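Side-chain contacts in SIS domain protein (Listeria monocytogenes str. 4b F2365, PDB 3FXA), which probably binds a phosphosugar and may interconvert sugar phosphates, as a tetrameric protein built on the SIS (sugar isomerase) domain: residues S23-V28 with I164-A169; V38-E43 with E93-L98; G57-K62 with A158-V163; H65-I70 with V172-Y177; V75-S80 with L87-K92. One frame throughout, in Å; residues are numbered along the deposited sequence. Where two conformers were deposited one is given.

Contact 1: S23-V28 with I164-A169; sequences SRLPEV and IASFDA
Leu25 meets helix 157-177 with both of its methyl branches, and it is the one residue of 23-28 that touches 164-169. The apolar part of the contact is CD1 of Leu25, which lies 3.6 Å from CB of Ala165. The second branch meets a polar atom: CD2 of Leu25 rests 3.5 Å from OG of Ser166, a van der Waals approach. A chi1 of -75° carries the isobutyl group of Leu25 beside its backbone N, with CD1 nearest to Ala165 and CD2 nearest to Ser166.

Hydrogen bonding accompanies the packing without crossing it. OG of Ser166 is turned back along its own helix and bonds to the carbonyl O of Ala162, which satisfies the hydroxyl under the leucine methyl. The carbonyl O of Leu25 is bound by the hydroxyl of Thr29.

The ionic part lies within 23-28. Arg24 grips Glu27 side-on through NE and NH2, both directed at OE1, with NH2 of Arg24 at 3.1 Å from OE1 of Glu27 in a salt bridge. The two nitrogens come from the same face of the carboxylate, and NE sits well above its plane (57°).

Trp15 of the second subunit packs on Leu25 and bonds through NE1 to the carbonyl O of Ala165. The arrangement seats the short helix 25-28 against the long helix 157-177 of the SIS fold at a subunit boundary. Between 23-28 and 164-169 the packing rests on one buried leucine, and the Arg24-Glu27 pair takes no part across.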
# COMPACT_ATOMS: atom_id res chain seq x y z
N SER A 23 -13.13 -21.67 16.09
CA SER A 23 -13.89 -22.20 17.23
C SER A 23 -13.00 -22.52 18.44
O SER A 23 -13.46 -22.37 19.57
CB SER A 23 -14.78 -23.40 16.85
OG SER A 23 -14.04 -24.51 16.45
N ARG A 24 -11.74 -22.90 18.21
CA ARG A 24 -10.78 -23.19 19.30
C ARG A 24 -10.07 -21.96 19.90
O ARG A 24 -9.21 -22.10 20.79
CB ARG A 24 -9.73 -24.21 18.84
CG ARG A 24 -10.26 -25.62 18.66
CD ARG A 24 -9.14 -26.64 18.48
NE ARG A 24 -8.25 -26.74 19.66
CZ ARG A 24 -6.96 -26.33 19.75
NH1 ARG A 24 -6.29 -25.79 18.72
NH2 ARG A 24 -6.32 -26.50 20.90
N LEU A 25 -10.43 -20.75 19.46
CA LEU A 25 -9.75 -19.55 19.97
C LEU A 25 -9.70 -19.41 21.50
O LEU A 25 -8.66 -19.03 22.01
CB LEU A 25 -10.20 -18.27 19.24
CG LEU A 25 -9.62 -18.10 17.83
CD1 LEU A 25 -10.28 -16.93 17.12
CD2 LEU A 25 -8.10 -17.87 17.91
N PRO A 26 -10.78 -19.76 22.24
CA PRO A 26 -10.70 -19.70 23.69
C PRO A 26 -9.58 -20.56 24.35
O PRO A 26 -9.03 -20.15 25.38
CB PRO A 26 -12.08 -20.19 24.13
CG PRO A 26 -12.97 -19.85 23.01
CD PRO A 26 -12.14 -20.11 21.79
N GLU A 27 -9.21 -21.69 23.74
CA GLU A 27 -8.17 -22.59 24.24
C GLU A 27 -6.73 -22.14 23.97
O GLU A 27 -5.83 -22.44 24.77
CB GLU A 27 -8.35 -24.00 23.65
CG GLU A 27 -9.70 -24.66 23.87
CD GLU A 27 -9.83 -25.99 23.11
OE1 GLU A 27 -8.79 -26.62 22.78
OE2 GLU A 27 -10.98 -26.39 22.84
N VAL A 28 -6.54 -21.40 22.87
CA VAL A 28 -5.21 -20.99 22.38
C VAL A 28 -4.84 -19.52 22.68
O VAL A 28 -3.68 -19.14 22.52
CB VAL A 28 -5.08 -21.30 20.87
CG1 VAL A 28 -5.48 -22.79 20.58
CG2 VAL A 28 -5.93 -20.33 20.06
N ILE A 164 -6.78 -12.78 12.68
CA ILE A 164 -7.78 -11.78 12.30
C ILE A 164 -8.99 -11.89 13.25
O ILE A 164 -9.42 -10.89 13.82
CB ILE A 164 -8.22 -11.92 10.82
CG1 ILE A 164 -7.06 -11.57 9.88
CG2 ILE A 164 -9.41 -11.00 10.55
CD1 ILE A 164 -7.38 -11.83 8.40
N ALA A 165 -9.51 -13.11 13.40
CA ALA A 165 -10.65 -13.37 14.30
C ALA A 165 -10.38 -12.92 15.73
O ALA A 165 -11.28 -12.36 16.39
CB ALA A 165 -11.01 -14.84 14.30
N SER A 166 -9.16 -13.16 16.23
CA SER A 166 -8.78 -12.71 17.58
C SER A 166 -8.99 -11.19 17.75
O SER A 166 -9.67 -10.75 18.65
CB SER A 166 -7.34 -13.09 17.92
OG SER A 166 -7.14 -14.48 17.97
N PHE A 167 -8.47 -10.41 16.81
CA PHE A 167 -8.64 -8.95 16.88
C PHE A 167 -10.05 -8.48 16.47
O PHE A 167 -10.51 -7.46 16.98
CB PHE A 167 -7.47 -8.21 16.19
CG PHE A 167 -6.22 -8.24 17.00
CD1 PHE A 167 -5.35 -9.31 16.91
CD2 PHE A 167 -5.95 -7.25 17.95
CE1 PHE A 167 -4.17 -9.37 17.70
CE2 PHE A 167 -4.80 -7.30 18.76
CZ PHE A 167 -3.90 -8.35 18.63
N ASP A 168 -10.76 -9.23 15.62
CA ASP A 168 -12.16 -8.90 15.31
C ASP A 168 -12.94 -8.86 16.63
O ASP A 168 -13.71 -7.96 16.85
CB ASP A 168 -12.80 -9.91 14.32
CG ASP A 168 -12.35 -9.72 12.88
OD1 ASP A 168 -11.87 -8.64 12.53
OD2 ASP A 168 -12.51 -10.67 12.07
N ALA A 169 -12.69 -9.85 17.49
CA ALA A 169 -13.36 -9.95 18.80
C ALA A 169 -12.96 -8.77 19.69
O ALA A 169 -13.82 -8.14 20.30
CB ALA A 169 -13.07 -11.29 19.48

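Contact 2: V38-E43 with E93-L98; sequences VEKIAE and EDILIL
A helix laid on one face of the parallel sheet of the SIS domain, an alpha-beta-alpha sandwich, makes this contact: helix 31-43 packs against strand 95-99, the middle strand of five. The strand contributes chiefly Ile95. CD1 of Ile95 reaches the helix and lies 3.7 Å from CG1 of Ile41, the two side chains being nearly perpendicular. The same methyl of Ile95 is 3.8 Å from the carbonyl O of Lys40, so it sits against backbone as well as side chain. Ile95 reaches this far because CG1 is anti to the carbonyl carbon (chi1 -58°) and the chain then runs on extended to CD1.

Lys40 closes the outer edge. Its chi1 (-162°) places CG of Lys40 4.1 Å from CD1 of Ile95, and a bend at chi2 redirects the chain beyond; the residue as a whole remains exposed. No hydrogen bond joins the two segments.

Ile95 also packs on Ile123 of strand 121-126; its backbone bonds to Lys47 and Val49, while that of Leu96 bonds to Thr121 and Ile123. Ile41 touches Ile48 of strand 48-51 and Leu174 of helix 157-177, which places it between the sheet and a second helix.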
# COMPACT_ATOMS: atom_id res chain seq x y z
N VAL A 38 -7.95 -5.08 25.25
CA VAL A 38 -9.15 -4.23 25.15
C VAL A 38 -9.00 -2.94 25.97
O VAL A 38 -9.31 -1.87 25.48
CB VAL A 38 -10.43 -4.97 25.59
CG1 VAL A 38 -11.64 -4.02 25.66
CG2 VAL A 38 -10.67 -6.21 24.67
N GLU A 39 -8.56 -3.08 27.22
CA GLU A 39 -8.38 -1.95 28.15
C GLU A 39 -7.34 -0.98 27.64
O GLU A 39 -7.61 0.23 27.54
CB GLU A 39 -7.97 -2.45 29.54
CG GLU A 39 -9.07 -3.20 30.28
CD GLU A 39 -8.63 -3.81 31.62
OE1 GLU A 39 -7.42 -4.02 31.86
OE2 GLU A 39 -9.52 -4.12 32.43
N LYS A 40 -6.19 -1.53 27.27
CA LYS A 40 -5.07 -0.72 26.77
C LYS A 40 -5.44 0.07 25.51
O LYS A 40 -5.09 1.24 25.40
CB LYS A 40 -3.85 -1.59 26.50
CG LYS A 40 -2.52 -0.83 26.39
CD LYS A 40 -2.00 -0.44 27.78
CE LYS A 40 -0.68 0.32 27.71
NZ LYS A 40 -0.32 0.87 29.04
N ILE A 41 -6.13 -0.57 24.56
CA ILE A 41 -6.53 0.08 23.29
C ILE A 41 -7.62 1.13 23.54
O ILE A 41 -7.56 2.21 22.97
CB ILE A 41 -6.88 -0.92 22.17
CG1 ILE A 41 -5.62 -1.71 21.78
CG2 ILE A 41 -7.51 -0.23 20.93
CD1 ILE A 41 -5.91 -2.87 20.79
N ALA A 42 -8.56 0.84 24.43
CA ALA A 42 -9.57 1.83 24.85
C ALA A 42 -8.94 3.08 25.49
O ALA A 42 -9.40 4.18 25.23
CB ALA A 42 -10.56 1.21 25.82
N GLU A 43 -7.88 2.89 26.26
CA GLU A 43 -7.16 3.97 26.97
C GLU A 43 -6.16 4.73 26.08
O GLU A 43 -5.71 5.82 26.44
CB GLU A 43 -6.43 3.40 28.20
CG GLU A 43 -7.39 2.91 29.30
CD GLU A 43 -6.75 2.07 30.41
OE1 GLU A 43 -5.55 1.71 30.35
OE2 GLU A 43 -7.48 1.75 31.37
N GLU A 93 3.18 7.43 22.96
CA GLU A 93 1.79 7.20 23.34
C GLU A 93 1.13 6.13 22.47
O GLU A 93 -0.08 5.87 22.63
CB GLU A 93 0.93 8.49 23.24
CG GLU A 93 1.61 9.83 23.68
CD GLU A 93 2.53 10.46 22.60
OE1 GLU A 93 2.19 10.45 21.39
OE2 GLU A 93 3.61 10.95 22.97
N ASP A 94 1.90 5.49 21.60
CA ASP A 94 1.36 4.51 20.67
C ASP A 94 1.47 3.07 21.17
O ASP A 94 2.21 2.76 22.11
CB ASP A 94 2.07 4.60 19.31
CG ASP A 94 1.83 5.92 18.58
OD1 ASP A 94 0.94 6.70 18.95
OD2 ASP A 94 2.58 6.15 17.60
N ILE A 95 0.75 2.20 20.47
CA ILE A 95 0.77 0.77 20.70
C ILE A 95 1.32 0.12 19.44
O ILE A 95 0.72 0.29 18.39
CB ILE A 95 -0.63 0.21 20.97
CG1 ILE A 95 -1.29 0.90 22.19
CG2 ILE A 95 -0.53 -1.31 21.17
CD1 ILE A 95 -2.71 0.46 22.51
N LEU A 96 2.48 -0.55 19.54
CA LEU A 96 3.05 -1.30 18.42
C LEU A 96 2.58 -2.75 18.55
O LEU A 96 2.74 -3.35 19.62
CB LEU A 96 4.58 -1.21 18.40
CG LEU A 96 5.34 -2.01 17.33
CD1 LEU A 96 5.00 -1.53 15.91
CD2 LEU A 96 6.85 -1.97 17.57
N ILE A 97 1.97 -3.26 17.49
CA ILE A 97 1.51 -4.64 17.42
C ILE A 97 2.36 -5.33 16.35
O ILE A 97 2.34 -4.95 15.17
CB ILE A 97 0.01 -4.77 17.09
CG1 ILE A 97 -0.84 -3.97 18.09
CG2 ILE A 97 -0.39 -6.27 17.04
CD1 ILE A 97 -2.38 -4.13 17.93
N LEU A 98 3.13 -6.33 16.78
CA LEU A 98 3.95 -7.13 15.86
C LEU A 98 3.27 -8.49 15.68
O LEU A 98 3.01 -9.18 16.66
CB LEU A 98 5.36 -7.29 16.39
CG LEU A 98 6.14 -5.98 16.59
CD1 LEU A 98 7.55 -6.29 17.09
CD2 LEU A 98 6.22 -5.11 15.31

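Contact 3: G57-K62 with A158-V163; sequences GVAAKK and ASTMAV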
# COMPACT_ATOMS: atom_id res chain seq x y z
N GLY A 57 1.34 -9.68 7.46
CA GLY A 57 1.12 -8.33 6.97
C GLY A 57 -0.32 -8.07 6.55
O GLY A 57 -0.83 -7.01 6.85
N VAL A 58 -0.98 -9.04 5.88
CA VAL A 58 -2.38 -8.87 5.47
C VAL A 58 -3.25 -8.84 6.76
O VAL A 58 -4.17 -8.01 6.85
CB VAL A 58 -2.86 -9.91 4.44
CG1 VAL A 58 -4.32 -9.63 4.06
CG2 VAL A 58 -1.90 -9.92 3.21
N ALA A 59 -2.94 -9.72 7.71
CA ALA A 59 -3.61 -9.69 9.04
C ALA A 59 -3.43 -8.33 9.68
O ALA A 59 -4.38 -7.73 10.16
CB ALA A 59 -3.05 -10.78 9.96
N ALA A 60 -2.20 -7.79 9.60
CA ALA A 60 -1.92 -6.46 10.17
C ALA A 60 -2.79 -5.37 9.55
O ALA A 60 -3.36 -4.49 10.24
CB ALA A 60 -0.41 -6.11 10.03
N LYS A 61 -2.92 -5.43 8.22
CA LYS A 61 -3.75 -4.50 7.47
C LYS A 61 -5.24 -4.64 7.85
O LYS A 61 -5.97 -3.65 7.84
CB LYS A 61 -3.53 -4.63 5.98
CG LYS A 61 -2.14 -4.14 5.58
CD LYS A 61 -1.81 -4.51 4.14
CE LYS A 61 -0.36 -4.09 3.80
NZ LYS A 61 0.13 -4.47 2.44
N LYS A 62 -5.66 -5.86 8.23
CA LYS A 62 -7.06 -6.08 8.61
C LYS A 62 -7.29 -5.38 9.97
O LYS A 62 -8.26 -4.63 10.14
CB LYS A 62 -7.42 -7.57 8.61
CG LYS A 62 -8.89 -7.86 8.28
CD LYS A 62 -9.83 -7.29 9.31
CE LYS A 62 -11.24 -7.56 8.99
NZ LYS A 62 -12.13 -7.21 10.13
N ALA A 158 -5.21 -20.93 8.07
CA ALA A 158 -5.87 -21.01 9.37
C ALA A 158 -5.22 -20.08 10.41
O ALA A 158 -5.94 -19.37 11.16
CB ALA A 158 -5.89 -22.44 9.89
N SER A 159 -3.88 -20.03 10.44
CA SER A 159 -3.15 -19.16 11.39
C SER A 159 -3.51 -17.69 11.19
O SER A 159 -3.75 -16.95 12.17
CB SER A 159 -1.62 -19.36 11.27
OG SER A 159 -0.89 -18.48 12.10
N THR A 160 -3.55 -17.26 9.93
CA THR A 160 -3.92 -15.90 9.57
C THR A 160 -5.35 -15.57 10.02
O THR A 160 -5.58 -14.51 10.63
CB THR A 160 -3.78 -15.67 8.06
OG1 THR A 160 -2.46 -16.08 7.67
CG2 THR A 160 -4.03 -14.22 7.71
N MSE A 161 -6.26 -16.50 9.75
CA MSE A 161 -7.67 -16.35 10.11
C MSE A 161 -7.83 -16.27 11.63
O MSE A 161 -8.60 -15.43 12.10
CB MSE A 161 -8.51 -17.49 9.54
CG MSE A 161 -9.96 -17.16 9.51
SE MSE A 161 -10.86 -18.28 8.23
CE MSE A 161 -9.92 -17.77 6.63
N ALA A 162 -7.09 -17.11 12.36
CA ALA A 162 -7.12 -17.11 13.83
C ALA A 162 -6.66 -15.74 14.39
O ALA A 162 -7.28 -15.18 15.31
CB ALA A 162 -6.26 -18.22 14.41
N VAL A 163 -5.60 -15.19 13.82
CA VAL A 163 -5.16 -13.84 14.20
C VAL A 163 -6.21 -12.76 13.89
O VAL A 163 -6.53 -11.97 14.76
CB VAL A 163 -3.79 -13.43 13.57
CG1 VAL A 163 -3.43 -12.01 13.96
CG2 VAL A 163 -2.69 -14.37 14.01
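Helices 55-69 and 157-177 approach closely here, the CA atoms of Ala59 and Thr160 lying 6.2 Å apart. Both helices belong to the alpha-beta-alpha sandwich of the SIS domain, and the centre of the contact lies about 11 Å from that of contact 1 and about 6 Å from the centre of the chain. Gly57, in the first turn of helix 55-69, is the last glycine of a sequence after strand 48-51 that resembles the GxGxxG pattern of Rossmann type.

Ala59 carries the contact for its helix. CB of Ala59 points at the partner helix and is met by two methyls: CG2 of Thr160 at 4.2 Å and CG1 of Val163, also at 4.2 Å. The alanine methyl thus sits between two residues three apart on the other helix. In Val163 CG1 stands anti to the backbone N (chi1 178°), which directs this branch toward Ala59.

Ile99 of strand 95-99 packs on both Ala59 and Val163, so the sheet lies against the seam between the helices. The second subunit is also near: its Lys62 packs on Val58, and Val58 of that subunit on Lys62.

Thr160 divides its side chain by polarity. Its methyl takes the apolar contact with Ala59, while OG1 is hydrogen-bonded to the carbonyl O of Ala156, one turn earlier in the same helix, and to OG1 of Thr55.

Contact 4: H65-I70 with V172-Y177; sequences HSFNCI and VCLMTY
Ile70 spreads two branches over successive residues of helix 157-177. CD1 of Ile70, at the end of the longer branch, lies 3.5 Å from CB of Leu174, and the two side chains are nearly perpendicular. The shorter branch, CG2 of Ile70, lies 3.5 Å from CG of Met175 and 4.0 Å from its selenium, for this residue is a selenomethionine. With chi1 at 67°, CG1 of Ile70 is placed between the backbone N and the carbonyl carbon, while CG2 stands anti to that carbon; the two branches thus diverge toward different partners. Met175 bends at chi3, turning its terminal methyl aside after the selenium has passed the isoleucine.

Phe67, one turn earlier, adds a lighter touch. Leu174 CD1 meets the Phe67 ring at the edge, near the ring plane, 4.2 Å from CE1. The same leucine methyl, CD1 of Leu174, lies 4.0 Å from CD1 of Ile70, so it is shared by the aromatic and the aliphatic residue.

Helix 31-43 covers the Phe67-Leu174 side through Ile41. Phe152 of the second subunit reaches Met175.

Every residue that touches here is buried, and no hydrogen bond or salt bridge crosses between the segments. Two helices of the SIS alpha-beta-alpha sandwich are therefore joined by shape and apolar burial: Ile70, just after helix 55-69, and Phe67, in its last turn, meet the last turn of helix 157-177 through hydrocarbon, aromatic edge and selenium.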
# COMPACT_ATOMS: atom_id res chain seq x y z
N HIS A 65 -7.41 -1.55 9.29
CA HIS A 65 -8.70 -1.09 8.77
C HIS A 65 -9.81 -1.04 9.85
O HIS A 65 -10.48 -0.01 10.04
CB HIS A 65 -9.20 -1.95 7.60
CG HIS A 65 -10.57 -1.55 7.12
ND1 HIS A 65 -10.78 -0.44 6.33
CD2 HIS A 65 -11.79 -2.05 7.40
CE1 HIS A 65 -12.07 -0.29 6.12
NE2 HIS A 65 -12.71 -1.26 6.76
N SER A 66 -9.99 -2.17 10.52
CA SER A 66 -11.05 -2.31 11.52
C SER A 66 -10.89 -1.41 12.75
O SER A 66 -11.91 -0.92 13.26
CB SER A 66 -11.31 -3.78 11.86
OG SER A 66 -11.76 -4.45 10.68
N PHE A 67 -9.66 -1.16 13.18
CA PHE A 67 -9.41 -0.23 14.30
C PHE A 67 -9.86 1.17 13.86
O PHE A 67 -10.61 1.85 14.58
CB PHE A 67 -7.93 -0.22 14.75
CG PHE A 67 -7.55 -1.34 15.64
CD1 PHE A 67 -8.29 -1.60 16.82
CD2 PHE A 67 -6.39 -2.09 15.41
CE1 PHE A 67 -7.89 -2.63 17.70
CE2 PHE A 67 -6.01 -3.11 16.30
CZ PHE A 67 -6.74 -3.37 17.42
N ASN A 68 -9.46 1.60 12.67
CA ASN A 68 -9.92 2.89 12.13
C ASN A 68 -11.43 3.00 12.05
O ASN A 68 -11.99 4.02 12.42
CB ASN A 68 -9.26 3.24 10.79
CG ASN A 68 -7.82 3.62 10.96
OD1 ASN A 68 -7.49 4.47 11.79
ND2 ASN A 68 -6.94 3.05 10.15
N CYS A 69 -12.09 1.92 11.64
CA CYS A 69 -13.54 1.90 11.57
C CYS A 69 -14.25 2.21 12.89
O CYS A 69 -15.36 2.75 12.86
CB CYS A 69 -14.04 0.56 11.02
SG CYS A 69 -13.68 0.29 9.33
N ILE A 70 -13.60 1.88 14.02
CA ILE A 70 -14.16 2.12 15.35
C ILE A 70 -13.48 3.30 16.07
O ILE A 70 -13.44 3.36 17.31
CB ILE A 70 -14.18 0.86 16.23
CG1 ILE A 70 -12.79 0.36 16.61
CG2 ILE A 70 -14.99 -0.23 15.54
CD1 ILE A 70 -12.77 -0.30 18.02
N VAL A 172 -14.82 -5.66 18.13
CA VAL A 172 -16.26 -5.70 18.38
C VAL A 172 -16.50 -5.39 19.86
O VAL A 172 -17.38 -4.58 20.18
CB VAL A 172 -16.87 -7.05 17.98
CG1 VAL A 172 -18.31 -7.15 18.47
CG2 VAL A 172 -16.83 -7.25 16.46
N CYS A 173 -15.70 -6.01 20.75
CA CYS A 173 -15.78 -5.75 22.19
C CYS A 173 -15.56 -4.26 22.51
O CYS A 173 -16.33 -3.69 23.31
CB CYS A 173 -14.84 -6.62 22.98
SG CYS A 173 -15.18 -6.48 24.72
N LEU A 174 -14.58 -3.65 21.85
CA LEU A 174 -14.33 -2.19 21.99
C LEU A 174 -15.52 -1.28 21.66
O LEU A 174 -15.71 -0.25 22.31
CB LEU A 174 -13.06 -1.76 21.19
CG LEU A 174 -11.74 -2.20 21.85
CD1 LEU A 174 -10.57 -2.12 20.84
CD2 LEU A 174 -11.43 -1.38 23.12
N MSE A 175 -16.36 -1.66 20.69
CA MSE A 175 -17.51 -0.83 20.29
C MSE A 175 -18.46 -0.64 21.48
O MSE A 175 -18.92 0.47 21.76
CB MSE A 175 -18.24 -1.43 19.11
CG MSE A 175 -17.40 -1.41 17.83
SE MSE A 175 -18.16 -2.46 16.38
CE MSE A 175 -19.71 -1.42 16.00
N THR A 176 -18.69 -1.74 22.19
CA THR A 176 -19.52 -1.72 23.41
C THR A 176 -18.76 -1.07 24.58
O THR A 176 -19.33 -0.21 25.28
CB THR A 176 -20.05 -3.13 23.76
OG1 THR A 176 -20.91 -3.60 22.71
CG2 THR A 176 -20.84 -3.09 25.08
N TYR A 177 -17.49 -1.46 24.78
CA TYR A 177 -16.63 -0.96 25.87
C TYR A 177 -16.52 0.56 25.85
O TYR A 177 -16.56 1.19 26.89
CB TYR A 177 -15.20 -1.55 25.77
CG TYR A 177 -14.30 -1.29 26.96
CD1 TYR A 177 -13.61 -0.08 27.09
CD2 TYR A 177 -14.10 -2.26 27.94
CE1 TYR A 177 -12.77 0.16 28.19
CE2 TYR A 177 -13.27 -2.03 29.04
CZ TYR A 177 -12.61 -0.81 29.16
OH TYR A 177 -11.81 -0.61 30.25

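Contact 5: V75-S80 with L87-K92; sequences VFLTPS and LGVLQK
A chi1 of 179° swings CG of Leu77 away from its own amide nitrogen, and Leu77, just after Val75 and Phe76, sends its two methyls to different residues of 87-92. CD2 of Leu77 lies 3.9 Å from CD2 of Leu87, and CD1 of Leu77 lies 4.1 Å from CG1 of Val89. Leu77 and Val89 run antiparallel alongside one another, whereas Leu77 and Leu87 meet at a slant.

Val75, two residues earlier, makes the remaining contact. CG1 of Val75, set between the backbone N and the carbonyl carbon (chi1 66°), meets CG2 of Val89 tip to tip at 4.1 Å. Val89 thus spends one methyl on each of Val75 and Leu77, and the four buried side chains form an apolar patch that no hydrogen bond crosses.

Polar bonds occur within the loop. NE2 of Gln91 turns back to the carbonyl O of Gly88 at 2.8 Å; that oxygen lies in the amide plane of the glutamine, although the donor is tilted 31° from the carbonyl plane. NE2 also bonds to Glu71 of the third subunit. That subunit packs its own Val75 on Val75 and its Asn68 on Val89, so the patch is part of the interface with the third subunit.

Strand 74-76 is an outermost strand of the sheet within the chain, and helix 79-86 leads from it into the 3-10 turn at 87-89. The contact closes the base of this strand-helix-turn excursion before strand 95-99, part of the beta-alpha-beta connection of a parallel alpha-beta-alpha fold such as the SIS domain.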
# COMPACT_ATOMS: atom_id res chain seq x y z
N VAL A 75 -2.30 2.55 11.83
CA VAL A 75 -1.46 2.65 10.63
C VAL A 75 -0.65 1.38 10.45
O VAL A 75 -0.21 0.79 11.45
CB VAL A 75 -0.51 3.87 10.69
CG1 VAL A 75 0.51 3.71 11.80
CG2 VAL A 75 0.20 4.00 9.34
N PHE A 76 -0.48 0.96 9.20
CA PHE A 76 0.36 -0.20 8.88
C PHE A 76 1.80 0.27 8.79
O PHE A 76 2.08 1.28 8.12
CB PHE A 76 -0.04 -0.89 7.58
CG PHE A 76 0.84 -2.08 7.25
CD1 PHE A 76 0.79 -3.22 8.03
CD2 PHE A 76 1.71 -2.04 6.18
CE1 PHE A 76 1.62 -4.33 7.77
CE2 PHE A 76 2.53 -3.13 5.89
CZ PHE A 76 2.48 -4.28 6.68
N LEU A 77 2.70 -0.43 9.46
CA LEU A 77 4.14 -0.15 9.39
C LEU A 77 4.81 -1.22 8.52
O LEU A 77 4.96 -2.36 8.96
CB LEU A 77 4.73 -0.10 10.79
CG LEU A 77 6.23 0.15 10.95
CD1 LEU A 77 6.65 1.49 10.31
CD2 LEU A 77 6.62 0.14 12.38
N THR A 78 5.21 -0.86 7.29
CA THR A 78 5.85 -1.78 6.33
C THR A 78 7.29 -2.03 6.80
O THR A 78 8.07 -1.08 6.87
CB THR A 78 5.84 -1.18 4.87
OG1 THR A 78 4.50 -0.85 4.50
CG2 THR A 78 6.41 -2.15 3.87
N PRO A 79 7.65 -3.29 7.18
CA PRO A 79 9.01 -3.52 7.72
C PRO A 79 10.20 -3.08 6.80
O PRO A 79 11.22 -2.62 7.32
CB PRO A 79 9.02 -5.03 8.02
CG PRO A 79 7.59 -5.35 8.27
CD PRO A 79 6.82 -4.50 7.31
N SER A 80 10.05 -3.22 5.48
CA SER A 80 11.12 -2.80 4.53
C SER A 80 11.22 -1.26 4.37
O SER A 80 12.21 -0.76 3.77
CB SER A 80 10.97 -3.52 3.18
OG SER A 80 9.71 -3.35 2.59
N LEU A 87 9.90 4.23 10.79
CA LEU A 87 9.79 4.05 12.26
C LEU A 87 9.51 5.37 12.99
O LEU A 87 9.07 5.37 14.15
CB LEU A 87 11.02 3.36 12.87
CG LEU A 87 11.03 1.85 12.90
CD1 LEU A 87 12.39 1.36 13.24
CD2 LEU A 87 9.98 1.32 13.90
N GLY A 88 9.78 6.50 12.34
CA GLY A 88 9.36 7.81 12.85
C GLY A 88 7.84 8.00 13.05
O GLY A 88 7.43 8.90 13.77
N VAL A 89 7.01 7.16 12.43
CA VAL A 89 5.55 7.18 12.64
C VAL A 89 5.16 6.74 14.08
O VAL A 89 4.10 7.13 14.56
CB VAL A 89 4.78 6.30 11.58
CG1 VAL A 89 4.87 4.82 11.94
CG2 VAL A 89 3.31 6.69 11.46
N LEU A 90 6.03 5.93 14.71
CA LEU A 90 5.81 5.36 16.04
C LEU A 90 6.20 6.37 17.11
O LEU A 90 7.33 6.89 17.10
CB LEU A 90 6.65 4.10 16.22
CG LEU A 90 6.52 3.36 17.55
CD1 LEU A 90 5.08 2.84 17.65
CD2 LEU A 90 7.53 2.24 17.64
N GLN A 91 5.28 6.66 18.01
CA GLN A 91 5.51 7.63 19.10
C GLN A 91 5.27 6.99 20.48
O GLN A 91 4.73 5.87 20.60
CB GLN A 91 4.69 8.90 18.85
CG GLN A 91 5.05 9.61 17.57
CD GLN A 91 6.51 10.07 17.56
OE1 GLN A 91 7.00 10.60 18.55
NE2 GLN A 91 7.19 9.88 16.43
N LYS A 92 5.70 7.69 21.54
CA LYS A 92 5.62 7.18 22.94
C LYS A 92 4.22 6.72 23.39
O LYS A 92 4.10 5.68 24.02
CB LYS A 92 6.22 8.22 23.92
CG LYS A 92 6.22 7.81 25.41
CD LYS A 92 7.04 8.83 26.21
CE LYS A 92 7.06 8.50 27.70
NZ LYS A 92 7.75 7.20 27.98

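How the contacts relate
From the N terminus, contact 1 closes the longest loop, bringing helix 25-28 to helix 157-177, and contacts 2, 3 and 5 lie within that loop. Contact 2 then ties helix 31-43 to the central strand 95-99. Contacts 3 and 4 both join helix 55-69 to helix 157-177, at two levels about 17 Å apart between centres; their loops cross each other and that of contact 2, and contact 4 also crosses contact 1. Contact 5 closes the shortest loop, inside all the others, at the outermost strand within the chain. Phe167 touches both Ile97 and Phe67, linking contact 1 to contacts 2 and 4, while a salt bridge from Asp168 to Lys62 joins contacts 1 and 3.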